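Local coordinates for CELL division control protein 6 (Pyrobaculum aerophilum, PDB 1FNN) that binds ADP with a magnesium ion as an AAA+ ATPase of the Cdc6/Cdc18 family and probably helps regulate the initiation of DNA replication, at residues 3-14 against 205-214; 192-203 against 220-230. One frame throughout, in Å; residues are numbered along the deposited sequence.

Contact 1 of 2, residues 3-14 against 205-214. With ADP (adenosine-5'-diphosphate), chain D.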
loop_
_atom_site.group_PDB
_atom_site.type_symbol
_atom_site.label_atom_id
_atom_site.label_comp_id
_atom_site.label_asym_id
_atom_site.label_seq_id
_atom_site.Cartn_x
_atom_site.Cartn_y
_atom_site.Cartn_z
ATOM N N ILE A 3 24.389 -4.228 -0.204
ATOM C CA ILE A 3 23.296 -4.031 0.751
ATOM C C ILE A 3 22.099 -4.941 0.440
ATOM O O ILE A 3 21.491 -5.519 1.343
ATOM C CB ILE A 3 22.853 -2.539 0.636
ATOM C CG1 ILE A 3 24.021 -1.695 1.184
ATOM C CG2 ILE A 3 21.545 -2.379 1.413
ATOM C CD1 ILE A 3 23.771 -0.196 1.208
ATOM N N VAL A 4 21.720 -4.907 -0.817
ATOM C CA VAL A 4 20.619 -5.720 -1.338
ATOM C C VAL A 4 21.124 -7.168 -1.555
ATOM O O VAL A 4 22.035 -7.362 -2.363
ATOM C CB VAL A 4 20.116 -5.138 -2.647
ATOM C CG1 VAL A 4 18.995 -5.980 -3.248
ATOM C CG2 VAL A 4 19.524 -3.718 -2.434
ATOM N N VAL A 5 20.712 -8.087 -0.701
ATOM C CA VAL A 5 21.179 -9.474 -0.853
ATOM C C VAL A 5 20.132 -10.312 -1.572
ATOM O O VAL A 5 20.513 -11.286 -2.229
ATOM C CB VAL A 5 21.487 -10.092 0.517
ATOM C CG1 VAL A 5 21.751 -11.583 0.366
ATOM C CG2 VAL A 5 22.709 -9.368 1.090
ATOM N N ASP A 6 18.844 -10.043 -1.347
ATOM C CA ASP A 6 17.832 -10.754 -2.144
ATOM C C ASP A 6 16.823 -9.788 -2.693
ATOM O O ASP A 6 15.834 -9.588 -1.986
ATOM C CB ASP A 6 17.198 -11.837 -1.262
ATOM C CG ASP A 6 16.213 -12.739 -1.975
ATOM O OD1 ASP A 6 16.016 -12.547 -3.187
ATOM O OD2 ASP A 6 15.647 -13.626 -1.309
ATOM N N ASP A 7 16.950 -9.260 -3.908
ATOM C CA ASP A 7 16.014 -8.338 -4.481
ATOM C C ASP A 7 14.625 -8.885 -4.784
ATOM O O ASP A 7 13.687 -8.074 -4.842
ATOM C CB ASP A 7 16.531 -7.730 -5.784
ATOM C CG ASP A 7 16.583 -8.648 -6.992
ATOM O OD1 ASP A 7 15.643 -8.889 -7.746
ATOM O OD2 ASP A 7 17.634 -9.205 -7.275
ATOM N N SER A 8 14.419 -10.219 -4.848
ATOM C CA SER A 8 13.086 -10.734 -5.139
ATOM C C SER A 8 12.138 -10.392 -4.000
ATOM O O SER A 8 10.915 -10.281 -4.160
ATOM C CB SER A 8 13.108 -12.267 -5.363
ATOM O OG SER A 8 13.335 -12.896 -4.097
ATOM N N VAL A 9 12.653 -10.214 -2.800
ATOM C CA VAL A 9 11.909 -9.816 -1.607
ATOM C C VAL A 9 11.262 -8.429 -1.756
ATOM O O VAL A 9 10.181 -8.173 -1.203
ATOM C CB VAL A 9 12.910 -9.826 -0.434
ATOM C CG1 VAL A 9 12.403 -9.074 0.785
ATOM C CG2 VAL A 9 13.286 -11.252 -0.089
ATOM N N PHE A 10 11.673 -7.642 -2.728
ATOM C CA PHE A 10 11.134 -6.331 -3.041
ATOM C C PHE A 10 10.245 -6.313 -4.256
ATOM O O PHE A 10 9.667 -5.270 -4.599
ATOM C CB PHE A 10 12.333 -5.343 -3.245
ATOM C CG PHE A 10 13.032 -5.288 -1.910
ATOM C CD1 PHE A 10 14.178 -6.036 -1.678
ATOM C CD2 PHE A 10 12.528 -4.485 -0.896
ATOM C CE1 PHE A 10 14.812 -5.987 -0.463
ATOM C CE2 PHE A 10 13.171 -4.435 0.332
ATOM C CZ PHE A 10 14.313 -5.187 0.551
ATOM N N SER A 11 10.037 -7.482 -4.913
ATOM C CA SER A 11 9.156 -7.352 -6.086
ATOM C C SER A 11 7.711 -7.484 -5.657
ATOM O O SER A 11 7.365 -8.115 -4.656
ATOM C CB SER A 11 9.453 -8.387 -7.190
ATOM O OG SER A 11 9.259 -9.633 -6.558
ATOM N N PRO A 12 6.826 -6.898 -6.454
ATOM C CA PRO A 12 5.396 -6.905 -6.240
ATOM C C PRO A 12 4.799 -8.277 -6.009
ATOM O O PRO A 12 3.867 -8.408 -5.220
ATOM C CB PRO A 12 4.812 -6.386 -7.569
ATOM C CG PRO A 12 5.889 -5.486 -8.082
ATOM C CD PRO A 12 7.178 -6.191 -7.721
ATOM N N SER A 13 5.354 -9.274 -6.687
ATOM C CA SER A 13 4.825 -10.620 -6.659
ATOM C C SER A 13 5.318 -11.429 -5.480
ATOM O O SER A 13 4.683 -12.446 -5.181
ATOM C CB SER A 13 5.158 -11.323 -7.977
ATOM O OG SER A 13 6.513 -11.735 -7.985
ATOM N N TYR A 14 6.339 -10.969 -4.742
ATOM C CA TYR A 14 6.780 -11.705 -3.565
ATOM C C TYR A 14 5.691 -11.797 -2.511
ATOM O O TYR A 14 5.063 -10.799 -2.109
ATOM C CB TYR A 14 7.993 -10.984 -2.966
ATOM C CG TYR A 14 8.593 -11.603 -1.736
ATOM C CD1 TYR A 14 9.468 -12.703 -1.893
ATOM C CD2 TYR A 14 8.326 -11.139 -0.465
ATOM C CE1 TYR A 14 10.026 -13.278 -0.765
ATOM C CE2 TYR A 14 8.891 -11.719 0.655
ATOM C CZ TYR A 14 9.751 -12.808 0.470
ATOM O OH TYR A 14 10.315 -13.390 1.586
ATOM N N ARG A 205 10.819 -7.249 5.501
ATOM C CA ARG A 205 11.493 -7.157 4.233
ATOM C C ARG A 205 12.994 -6.932 4.381
ATOM O O ARG A 205 13.814 -7.518 3.613
ATOM C CB ARG A 205 10.922 -6.065 3.296
ATOM C CG ARG A 205 9.401 -6.227 3.055
ATOM C CD ARG A 205 9.164 -7.477 2.143
ATOM N NE ARG A 205 7.702 -7.725 2.142
ATOM C CZ ARG A 205 7.005 -7.769 1.021
ATOM N NH1 ARG A 205 7.569 -7.599 -0.164
ATOM N NH2 ARG A 205 5.701 -7.995 1.115
ATOM N N ALA A 206 13.385 -6.033 5.301
ATOM C CA ALA A 206 14.818 -5.780 5.471
ATOM C C ALA A 206 15.526 -7.057 5.935
ATOM O O ALA A 206 16.625 -7.398 5.485
ATOM C CB ALA A 206 15.100 -4.651 6.483
ATOM N N LYS A 207 14.983 -7.736 6.920
ATOM C CA LYS A 207 15.635 -8.948 7.429
ATOM C C LYS A 207 15.780 -10.015 6.342
ATOM O O LYS A 207 16.848 -10.600 6.230
ATOM C CB LYS A 207 14.818 -9.542 8.578
ATOM C CG LYS A 207 15.136 -8.868 9.915
ATOM C CD LYS A 207 14.087 -9.347 10.924
ATOM C CE LYS A 207 14.243 -8.573 12.226
ATOM N NZ LYS A 207 13.252 -9.030 13.236
ATOM N N ALA A 208 14.801 -10.138 5.465
ATOM C CA ALA A 208 14.828 -11.127 4.392
ATOM C C ALA A 208 15.635 -10.709 3.192
ATOM O O ALA A 208 16.152 -11.564 2.463
ATOM C CB ALA A 208 13.384 -11.398 3.933
ATOM N N GLY A 209 15.727 -9.405 2.891
ATOM C CA GLY A 209 16.278 -8.992 1.610
ATOM C C GLY A 209 17.570 -8.197 1.648
ATOM O O GLY A 209 18.158 -7.969 0.555
ATOM N N LEU A 210 17.933 -7.613 2.774
ATOM C CA LEU A 210 19.102 -6.734 2.818
ATOM C C LEU A 210 20.219 -7.320 3.656
ATOM O O LEU A 210 19.903 -8.091 4.565
ATOM C CB LEU A 210 18.749 -5.345 3.479
ATOM C CG LEU A 210 17.606 -4.640 2.725
ATOM C CD1 LEU A 210 17.233 -3.293 3.396
ATOM C CD2 LEU A 210 17.984 -4.427 1.273
ATOM N N ALA A 211 21.462 -6.825 3.478
ATOM C CA ALA A 211 22.491 -7.395 4.394
ATOM C C ALA A 211 22.318 -6.982 5.844
ATOM O O ALA A 211 21.941 -5.862 6.226
ATOM C CB ALA A 211 23.891 -7.057 3.926
ATOM N N GLU A 212 22.724 -7.890 6.747
ATOM C CA GLU A 212 22.707 -7.624 8.175
ATOM C C GLU A 212 23.658 -6.455 8.476
ATOM O O GLU A 212 24.650 -6.239 7.767
ATOM C CB GLU A 212 23.114 -8.871 8.950
ATOM C CG GLU A 212 22.456 -9.021 10.306
ATOM C CD GLU A 212 22.394 -10.452 10.802
ATOM O OE1 GLU A 212 23.060 -11.330 10.202
ATOM O OE2 GLU A 212 21.678 -10.714 11.796
ATOM N N GLY A 213 23.131 -5.489 9.233
ATOM C CA GLY A 213 23.792 -4.255 9.547
ATOM C C GLY A 213 23.749 -3.154 8.516
ATOM O O GLY A 213 24.303 -2.075 8.777
ATOM N N SER A 214 23.072 -3.317 7.381
ATOM C CA SER A 214 23.048 -2.297 6.361
ATOM C C SER A 214 21.911 -1.283 6.563
ATOM O O SER A 214 21.726 -0.423 5.706
ATOM C CB SER A 214 22.997 -2.960 4.974
ATOM O OG SER A 214 21.769 -3.666 4.814
HETATM P PB ADP D . -3.335 -4.234 -2.423
HETATM O O1B ADP D . -4.003 -5.248 -3.342
HETATM O O2B ADP D . -4.072 -3.962 -1.238
HETATM O O3B ADP D . -3.246 -3.068 -3.295
HETATM P PA ADP D . -0.897 -5.613 -1.945
HETATM O O1A ADP D . -1.483 -6.907 -1.554
HETATM O O2A ADP D . -0.331 -5.666 -3.298
HETATM O O3A ADP D . -1.936 -4.491 -1.817
HETATM O "O5'" ADP D . 0.343 -5.193 -0.960
HETATM C "C5'" ADP D . 1.187 -4.164 -1.448
HETATM C "C4'" ADP D . 2.629 -4.602 -1.123
HETATM O "O4'" ADP D . 2.750 -4.702 0.278
HETATM C "C3'" ADP D . 3.015 -5.973 -1.663
HETATM O "O3'" ADP D . 4.407 -5.963 -1.932
HETATM C "C2'" ADP D . 2.608 -6.827 -0.510
HETATM O "O2'" ADP D . 3.290 -8.082 -0.494
HETATM C "C1'" ADP D . 3.094 -5.977 0.671
HETATM N N9 ADP D . 2.268 -6.266 1.777
HETATM C C8 ADP D . 1.018 -5.751 2.003
HETATM N N7 ADP D . 0.554 -5.952 3.200
HETATM C C5 ADP D . 1.582 -6.655 3.808
HETATM C C6 ADP D . 1.708 -7.199 5.096
HETATM N N6 ADP D . 0.730 -7.100 5.983
HETATM N N1 ADP D . 2.829 -7.860 5.396
HETATM C C2 ADP D . 3.768 -7.978 4.477
HETATM N N3 ADP D . 3.783 -7.519 3.227
HETATM C C4 ADP D . 2.627 -6.854 2.957
HETATM O O HOH W 1 15.236 -14.064 1.256
HETATM O O HOH W 2 5.772 -8.348 -2.586
#

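Contact 2 of 2, residues 192-203 against 220-230. With ADP (adenosine-5'-diphosphate), chain D.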
loop_
_atom_site.group_PDB
_atom_site.type_symbol
_atom_site.label_atom_id
_atom_site.label_comp_id
_atom_site.label_asym_id
_atom_site.label_seq_id
_atom_site.Cartn_x
_atom_site.Cartn_y
_atom_site.Cartn_z
ATOM N N PRO A 192 -5.939 1.532 6.080
ATOM C CA PRO A 192 -4.618 2.061 5.768
ATOM C C PRO A 192 -3.689 1.617 6.885
ATOM O O PRO A 192 -4.140 1.576 8.039
ATOM C CB PRO A 192 -4.840 3.574 5.738
ATOM C CG PRO A 192 -6.289 3.700 5.332
ATOM C CD PRO A 192 -6.973 2.618 6.164
ATOM N N TYR A 193 -2.459 1.209 6.557
ATOM C CA TYR A 193 -1.577 0.811 7.642
ATOM C C TYR A 193 -1.095 2.071 8.405
ATOM O O TYR A 193 -0.780 3.092 7.780
ATOM C CB TYR A 193 -0.329 0.104 7.149
ATOM C CG TYR A 193 -0.591 -1.274 6.551
ATOM C CD1 TYR A 193 -0.494 -1.528 5.190
ATOM C CD2 TYR A 193 -0.934 -2.326 7.397
ATOM C CE1 TYR A 193 -0.728 -2.799 4.651
ATOM C CE2 TYR A 193 -1.173 -3.595 6.894
ATOM C CZ TYR A 193 -1.067 -3.808 5.525
ATOM O OH TYR A 193 -1.321 -5.098 5.076
ATOM N N THR A 194 -0.869 1.868 9.687
ATOM C CA THR A 194 -0.340 2.967 10.489
ATOM C C THR A 194 1.180 2.945 10.337
ATOM O O THR A 194 1.803 2.006 9.789
ATOM C CB THR A 194 -0.680 2.757 11.973
ATOM O OG1 THR A 194 -0.018 1.546 12.353
ATOM C CG2 THR A 194 -2.163 2.613 12.266
ATOM N N LYS A 195 1.801 3.900 11.039
ATOM C CA LYS A 195 3.248 3.994 10.964
ATOM C C LYS A 195 3.926 2.809 11.588
ATOM O O LYS A 195 5.006 2.390 11.121
ATOM C CB LYS A 195 3.719 5.308 11.628
ATOM C CG LYS A 195 3.271 6.478 10.768
ATOM C CD LYS A 195 3.526 7.834 11.490
ATOM C CE LYS A 195 3.230 8.902 10.431
ATOM N NZ LYS A 195 3.709 10.262 10.818
ATOM N N ASP A 196 3.453 2.390 12.762
ATOM C CA ASP A 196 4.065 1.250 13.413
ATOM C C ASP A 196 3.844 -0.021 12.540
ATOM O O ASP A 196 4.757 -0.823 12.474
ATOM C CB ASP A 196 3.459 1.051 14.803
ATOM C CG ASP A 196 3.514 2.430 15.480
ATOM O OD1 ASP A 196 2.508 3.178 15.327
ATOM O OD2 ASP A 196 4.561 2.669 16.110
ATOM N N GLN A 197 2.699 -0.160 11.914
ATOM C CA GLN A 197 2.457 -1.380 11.105
ATOM C C GLN A 197 3.353 -1.370 9.888
ATOM O O GLN A 197 3.905 -2.417 9.484
ATOM C CB GLN A 197 0.970 -1.380 10.717
ATOM C CG GLN A 197 0.084 -1.576 11.959
ATOM C CD GLN A 197 -1.368 -1.383 11.645
ATOM O OE1 GLN A 197 -1.835 -0.779 10.664
ATOM N NE2 GLN A 197 -2.165 -1.946 12.553
ATOM N N ILE A 198 3.467 -0.192 9.226
ATOM C CA ILE A 198 4.440 -0.070 8.127
ATOM C C ILE A 198 5.832 -0.467 8.549
ATOM O O ILE A 198 6.554 -1.250 7.902
ATOM C CB ILE A 198 4.457 1.341 7.503
ATOM C CG1 ILE A 198 3.134 1.604 6.788
ATOM C CG2 ILE A 198 5.629 1.474 6.541
ATOM C CD1 ILE A 198 2.927 0.754 5.528
ATOM N N PHE A 199 6.301 0.031 9.697
ATOM C CA PHE A 199 7.592 -0.345 10.222
ATOM C C PHE A 199 7.680 -1.902 10.317
ATOM O O PHE A 199 8.760 -2.403 9.986
ATOM C CB PHE A 199 7.823 0.251 11.607
ATOM C CG PHE A 199 9.079 -0.212 12.265
ATOM C CD1 PHE A 199 10.281 0.412 12.019
ATOM C CD2 PHE A 199 9.063 -1.288 13.144
ATOM C CE1 PHE A 199 11.443 0.000 12.614
ATOM C CE2 PHE A 199 10.231 -1.713 13.748
ATOM C CZ PHE A 199 11.431 -1.076 13.492
ATOM N N ASP A 200 6.673 -2.533 10.895
ATOM C CA ASP A 200 6.825 -4.010 11.082
ATOM C C ASP A 200 6.958 -4.718 9.729
ATOM O O ASP A 200 7.671 -5.696 9.576
ATOM C CB ASP A 200 5.664 -4.561 11.866
ATOM C CG ASP A 200 5.532 -4.052 13.294
ATOM O OD1 ASP A 200 6.550 -3.745 13.935
ATOM O OD2 ASP A 200 4.380 -3.973 13.745
ATOM N N ILE A 201 6.170 -4.315 8.744
ATOM C CA ILE A 201 6.276 -4.846 7.393
ATOM C C ILE A 201 7.677 -4.642 6.836
ATOM O O ILE A 201 8.315 -5.555 6.278
ATOM C CB ILE A 201 5.243 -4.200 6.492
ATOM C CG1 ILE A 201 3.853 -4.612 7.022
ATOM C CG2 ILE A 201 5.435 -4.568 5.010
ATOM C CD1 ILE A 201 2.706 -3.905 6.301
ATOM N N LEU A 202 8.161 -3.384 6.901
ATOM C CA LEU A 202 9.498 -3.107 6.393
ATOM C C LEU A 202 10.592 -3.847 7.136
ATOM O O LEU A 202 11.573 -4.274 6.507
ATOM C CB LEU A 202 9.820 -1.603 6.437
ATOM C CG LEU A 202 8.957 -0.682 5.589
ATOM C CD1 LEU A 202 9.445 0.776 5.686
ATOM C CD2 LEU A 202 9.045 -1.069 4.122
ATOM N N LEU A 203 10.479 -4.066 8.443
ATOM C CA LEU A 203 11.551 -4.772 9.131
ATOM C C LEU A 203 11.642 -6.216 8.588
ATOM O O LEU A 203 12.729 -6.808 8.473
ATOM C CB LEU A 203 11.241 -4.737 10.632
ATOM C CG LEU A 203 12.294 -5.395 11.516
ATOM C CD1 LEU A 203 13.676 -4.791 11.273
ATOM C CD2 LEU A 203 11.915 -5.325 12.991
ATOM N N LEU A 220 14.217 2.703 8.961
ATOM C CA LEU A 220 12.925 2.086 8.620
ATOM C C LEU A 220 11.819 2.977 9.197
ATOM O O LEU A 220 10.781 3.175 8.573
ATOM C CB LEU A 220 12.919 0.710 9.315
ATOM C CG LEU A 220 13.258 -0.542 8.509
ATOM C CD1 LEU A 220 14.096 -0.285 7.279
ATOM C CD2 LEU A 220 13.832 -1.653 9.389
ATOM N N GLN A 221 12.081 3.499 10.412
ATOM C CA GLN A 221 11.088 4.390 11.033
ATOM C C GLN A 221 10.845 5.667 10.213
ATOM O O GLN A 221 9.684 6.068 10.047
ATOM C CB GLN A 221 11.461 4.767 12.458
ATOM C CG GLN A 221 11.298 3.723 13.543
ATOM C CD GLN A 221 12.074 4.079 14.799
ATOM O OE1 GLN A 221 12.986 4.920 14.791
ATOM N NE2 GLN A 221 11.739 3.452 15.919
ATOM N N MET A 222 11.894 6.170 9.594
ATOM C CA MET A 222 11.804 7.347 8.692
ATOM C C MET A 222 10.896 7.122 7.517
ATOM O O MET A 222 10.001 7.918 7.131
ATOM C CB MET A 222 13.234 7.697 8.308
ATOM C CG MET A 222 13.421 8.832 7.306
ATOM S SD MET A 222 15.150 9.044 6.825
ATOM C CE MET A 222 15.014 10.279 5.546
ATOM N N ILE A 223 11.085 5.925 6.876
ATOM C CA ILE A 223 10.238 5.574 5.749
ATOM C C ILE A 223 8.803 5.342 6.209
ATOM O O ILE A 223 7.869 5.762 5.556
ATOM C CB ILE A 223 10.737 4.247 5.061
ATOM C CG1 ILE A 223 12.152 4.461 4.573
ATOM C CG2 ILE A 223 9.734 3.879 3.971
ATOM C CD1 ILE A 223 12.851 3.256 3.913
ATOM N N ALA A 224 8.618 4.702 7.376
ATOM C CA ALA A 224 7.281 4.475 7.915
ATOM C C ALA A 224 6.565 5.788 8.317
ATOM O O ALA A 224 5.369 5.943 8.106
ATOM C CB ALA A 224 7.447 3.638 9.192
ATOM N N ASP A 225 7.347 6.767 8.727
ATOM C CA ASP A 225 6.843 8.105 9.067
ATOM C C ASP A 225 6.411 8.834 7.821
ATOM O O ASP A 225 5.444 9.594 7.881
ATOM C CB ASP A 225 7.862 8.955 9.854
ATOM C CG ASP A 225 7.871 8.469 11.293
ATOM O OD1 ASP A 225 6.873 7.801 11.632
ATOM O OD2 ASP A 225 8.817 8.731 12.047
ATOM N N ILE A 226 7.022 8.550 6.671
ATOM C CA ILE A 226 6.612 9.175 5.427
ATOM C C ILE A 226 5.331 8.542 4.909
ATOM O O ILE A 226 4.679 9.139 4.050
ATOM C CB ILE A 226 7.687 8.960 4.332
ATOM C CG1 ILE A 226 9.046 9.561 4.683
ATOM C CG2 ILE A 226 7.259 9.516 2.992
ATOM C CD1 ILE A 226 10.104 9.096 3.677
ATOM N N THR A 227 5.180 7.222 5.086
ATOM C CA THR A 227 4.099 6.526 4.393
ATOM C C THR A 227 2.940 6.080 5.248
ATOM O O THR A 227 1.877 5.826 4.679
ATOM C CB THR A 227 4.715 5.243 3.729
ATOM O OG1 THR A 227 5.445 4.493 4.710
ATOM C CG2 THR A 227 5.737 5.635 2.680
ATOM N N GLY A 228 3.121 5.810 6.530
ATOM C CA GLY A 228 2.076 5.254 7.365
ATOM C C GLY A 228 0.979 6.266 7.713
ATOM O O GLY A 228 1.159 7.480 7.490
ATOM N N ALA A 229 -0.244 5.756 7.870
ATOM C CA ALA A 229 -1.368 6.623 8.213
ATOM C C ALA A 229 -1.353 6.947 9.702
ATOM O O ALA A 229 -1.088 6.102 10.571
ATOM C CB ALA A 229 -2.691 5.979 7.839
ATOM N N GLN A 230 -1.592 8.226 10.023
ATOM C CA GLN A 230 -1.625 8.537 11.470
ATOM C C GLN A 230 -2.952 8.129 12.063
ATOM O O GLN A 230 -2.969 7.409 13.061
ATOM C CB GLN A 230 -1.246 9.991 11.703
ATOM C CG GLN A 230 0.291 10.035 11.657
ATOM C CD GLN A 230 0.804 11.349 12.189
ATOM O OE1 GLN A 230 0.084 12.004 12.949
ATOM N NE2 GLN A 230 2.004 11.756 11.822
HETATM P PB ADP D . -3.335 -4.234 -2.423
HETATM O O1B ADP D . -4.003 -5.248 -3.342
HETATM O O2B ADP D . -4.072 -3.962 -1.238
HETATM O O3B ADP D . -3.246 -3.068 -3.295
HETATM P PA ADP D . -0.897 -5.613 -1.945
HETATM O O1A ADP D . -1.483 -6.907 -1.554
HETATM O O2A ADP D . -0.331 -5.666 -3.298
HETATM O O3A ADP D . -1.936 -4.491 -1.817
HETATM O "O5'" ADP D . 0.343 -5.193 -0.960
HETATM C "C5'" ADP D . 1.187 -4.164 -1.448
HETATM C "C4'" ADP D . 2.629 -4.602 -1.123
HETATM O "O4'" ADP D . 2.750 -4.702 0.278
HETATM C "C3'" ADP D . 3.015 -5.973 -1.663
HETATM O "O3'" ADP D . 4.407 -5.963 -1.932
HETATM C "C2'" ADP D . 2.608 -6.827 -0.510
HETATM O "O2'" ADP D . 3.290 -8.082 -0.494
HETATM C "C1'" ADP D . 3.094 -5.977 0.671
HETATM N N9 ADP D . 2.268 -6.266 1.777
HETATM C C8 ADP D . 1.018 -5.751 2.003
HETATM N N7 ADP D . 0.554 -5.952 3.200
HETATM C C5 ADP D . 1.582 -6.655 3.808
HETATM C C6 ADP D . 1.708 -7.199 5.096
HETATM N N6 ADP D . 0.730 -7.100 5.983
HETATM N N1 ADP D . 2.829 -7.860 5.396
HETATM C C2 ADP D . 3.768 -7.978 4.477
HETATM N N3 ADP D . 3.783 -7.519 3.227
HETATM C C4 ADP D . 2.627 -6.854 2.957
#

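Contact 1 of 2, residues 3-14 against 205-214
The carbonyl oxygen of Gly209, at the end of its helix, is gripped by two consecutive amides of the N-terminal arm. Val5 N lies 2.8 Å from Gly209 O in a bent bond, while Asp6 N points at Gly209 O almost straight (174°) but from above the carbonyl plane, both donors on one face. The Val5 bond and that from Ala211 N to Ile3 O flank Val4 and Leu210 as a single beta bridge; the Asp6 bond is an addition to it. A water gives one proton to Asp6 OD2 and another to Ala208 O. The bare CA of Gly209 admits Phe10, its CE1 3.9 Å from Gly209 CA, and the ring tip CZ meets Leu210 CD2 at 3.8 Å; Tyr248 stacks on the same ring. In this AAA+ protein the arm packs on the last turns of the lid helix, which carry Arg205, a residue of the ADP site. The Arg205 chain bends at chi2 (-71°) and runs past Val9, so that NH1 reaches Val9 O at 2.9 Å, nearly along the C=O axis. Tyr14 CD2 sits over one guanidinium face, 3.6 Å from Arg205 NH1, ring and guanidinium planes 61° apart. Arg205 NH2 divides its bonding between ADP N3 and ADP O2', each at 2.9 Å, which links base and ribose.

Contact 2 of 2, residues 192-203 against 220-230
Phe199 holds CG anti to its backbone N (chi1 174°), which swings the ring across to the helix of Leu220, whereas Lys195 has CG beside its backbone N (chi1 -69°) and then runs extended past Gly228. The Phe199 and Leu220 side chains cross at about a right angle, Phe199 CE1 standing 3.7 Å from Leu220 CB, and the CG of Gln221 also touches the ring. Ala224 packs closely against the first turn of the other helix, its CB 3.4 Å from Lys195 O. Ile198 uses its CG2 branch against Thr227 OG1, and Leu202 sets CD1 3.6 Å from Ile223 CG2. The axes of 195-203 and 220-227 approach to 8.2 Å at 134°, the first two helices of the AAA+ lid packed as an oblique antiparallel pair. Thr194 and Gln197 close the helix start as a capping box. Lys195 NZ stays 4.1 Å from Asp225 OD1, beyond a salt bridge, while OD1 pairs with Arg351 and OD2 is hydrogen-bonded to Tyr308. Tyr193 OH accepts from ADP N6 at 3.0 Å, with Ile201 CD1 over the centre of the tyrosine ring. Ala229 N gives Tyr193 O a straight 2.7 Å bond in the carbonyl plane, holding this residue's backbone and probably coupling the lid helix pair to the nucleotide.

How the contacts relate
From the N terminus, 3-14 precedes helix 23-38 and the whole parallel sheet of the nucleotide-binding domain; contact 1 closes this long loop, 190 residues lying between its segments. The chain emerges from strand 187-189 into 192-203, and contact 2 shuts a short loop of 16 residues when 220-230 returns. Because 205-214 falls between the two segments of contact 2, the contacts cross along the chain and neither encloses the other. Both draw on helix 195-209, their centres about 17 Å apart: contact 1 ties the N-terminal arm to its C-terminal end, contact 2 ties its first half and the turn before it to helix 217-227. Residues before, within and near the end of this helix reach the same ADP.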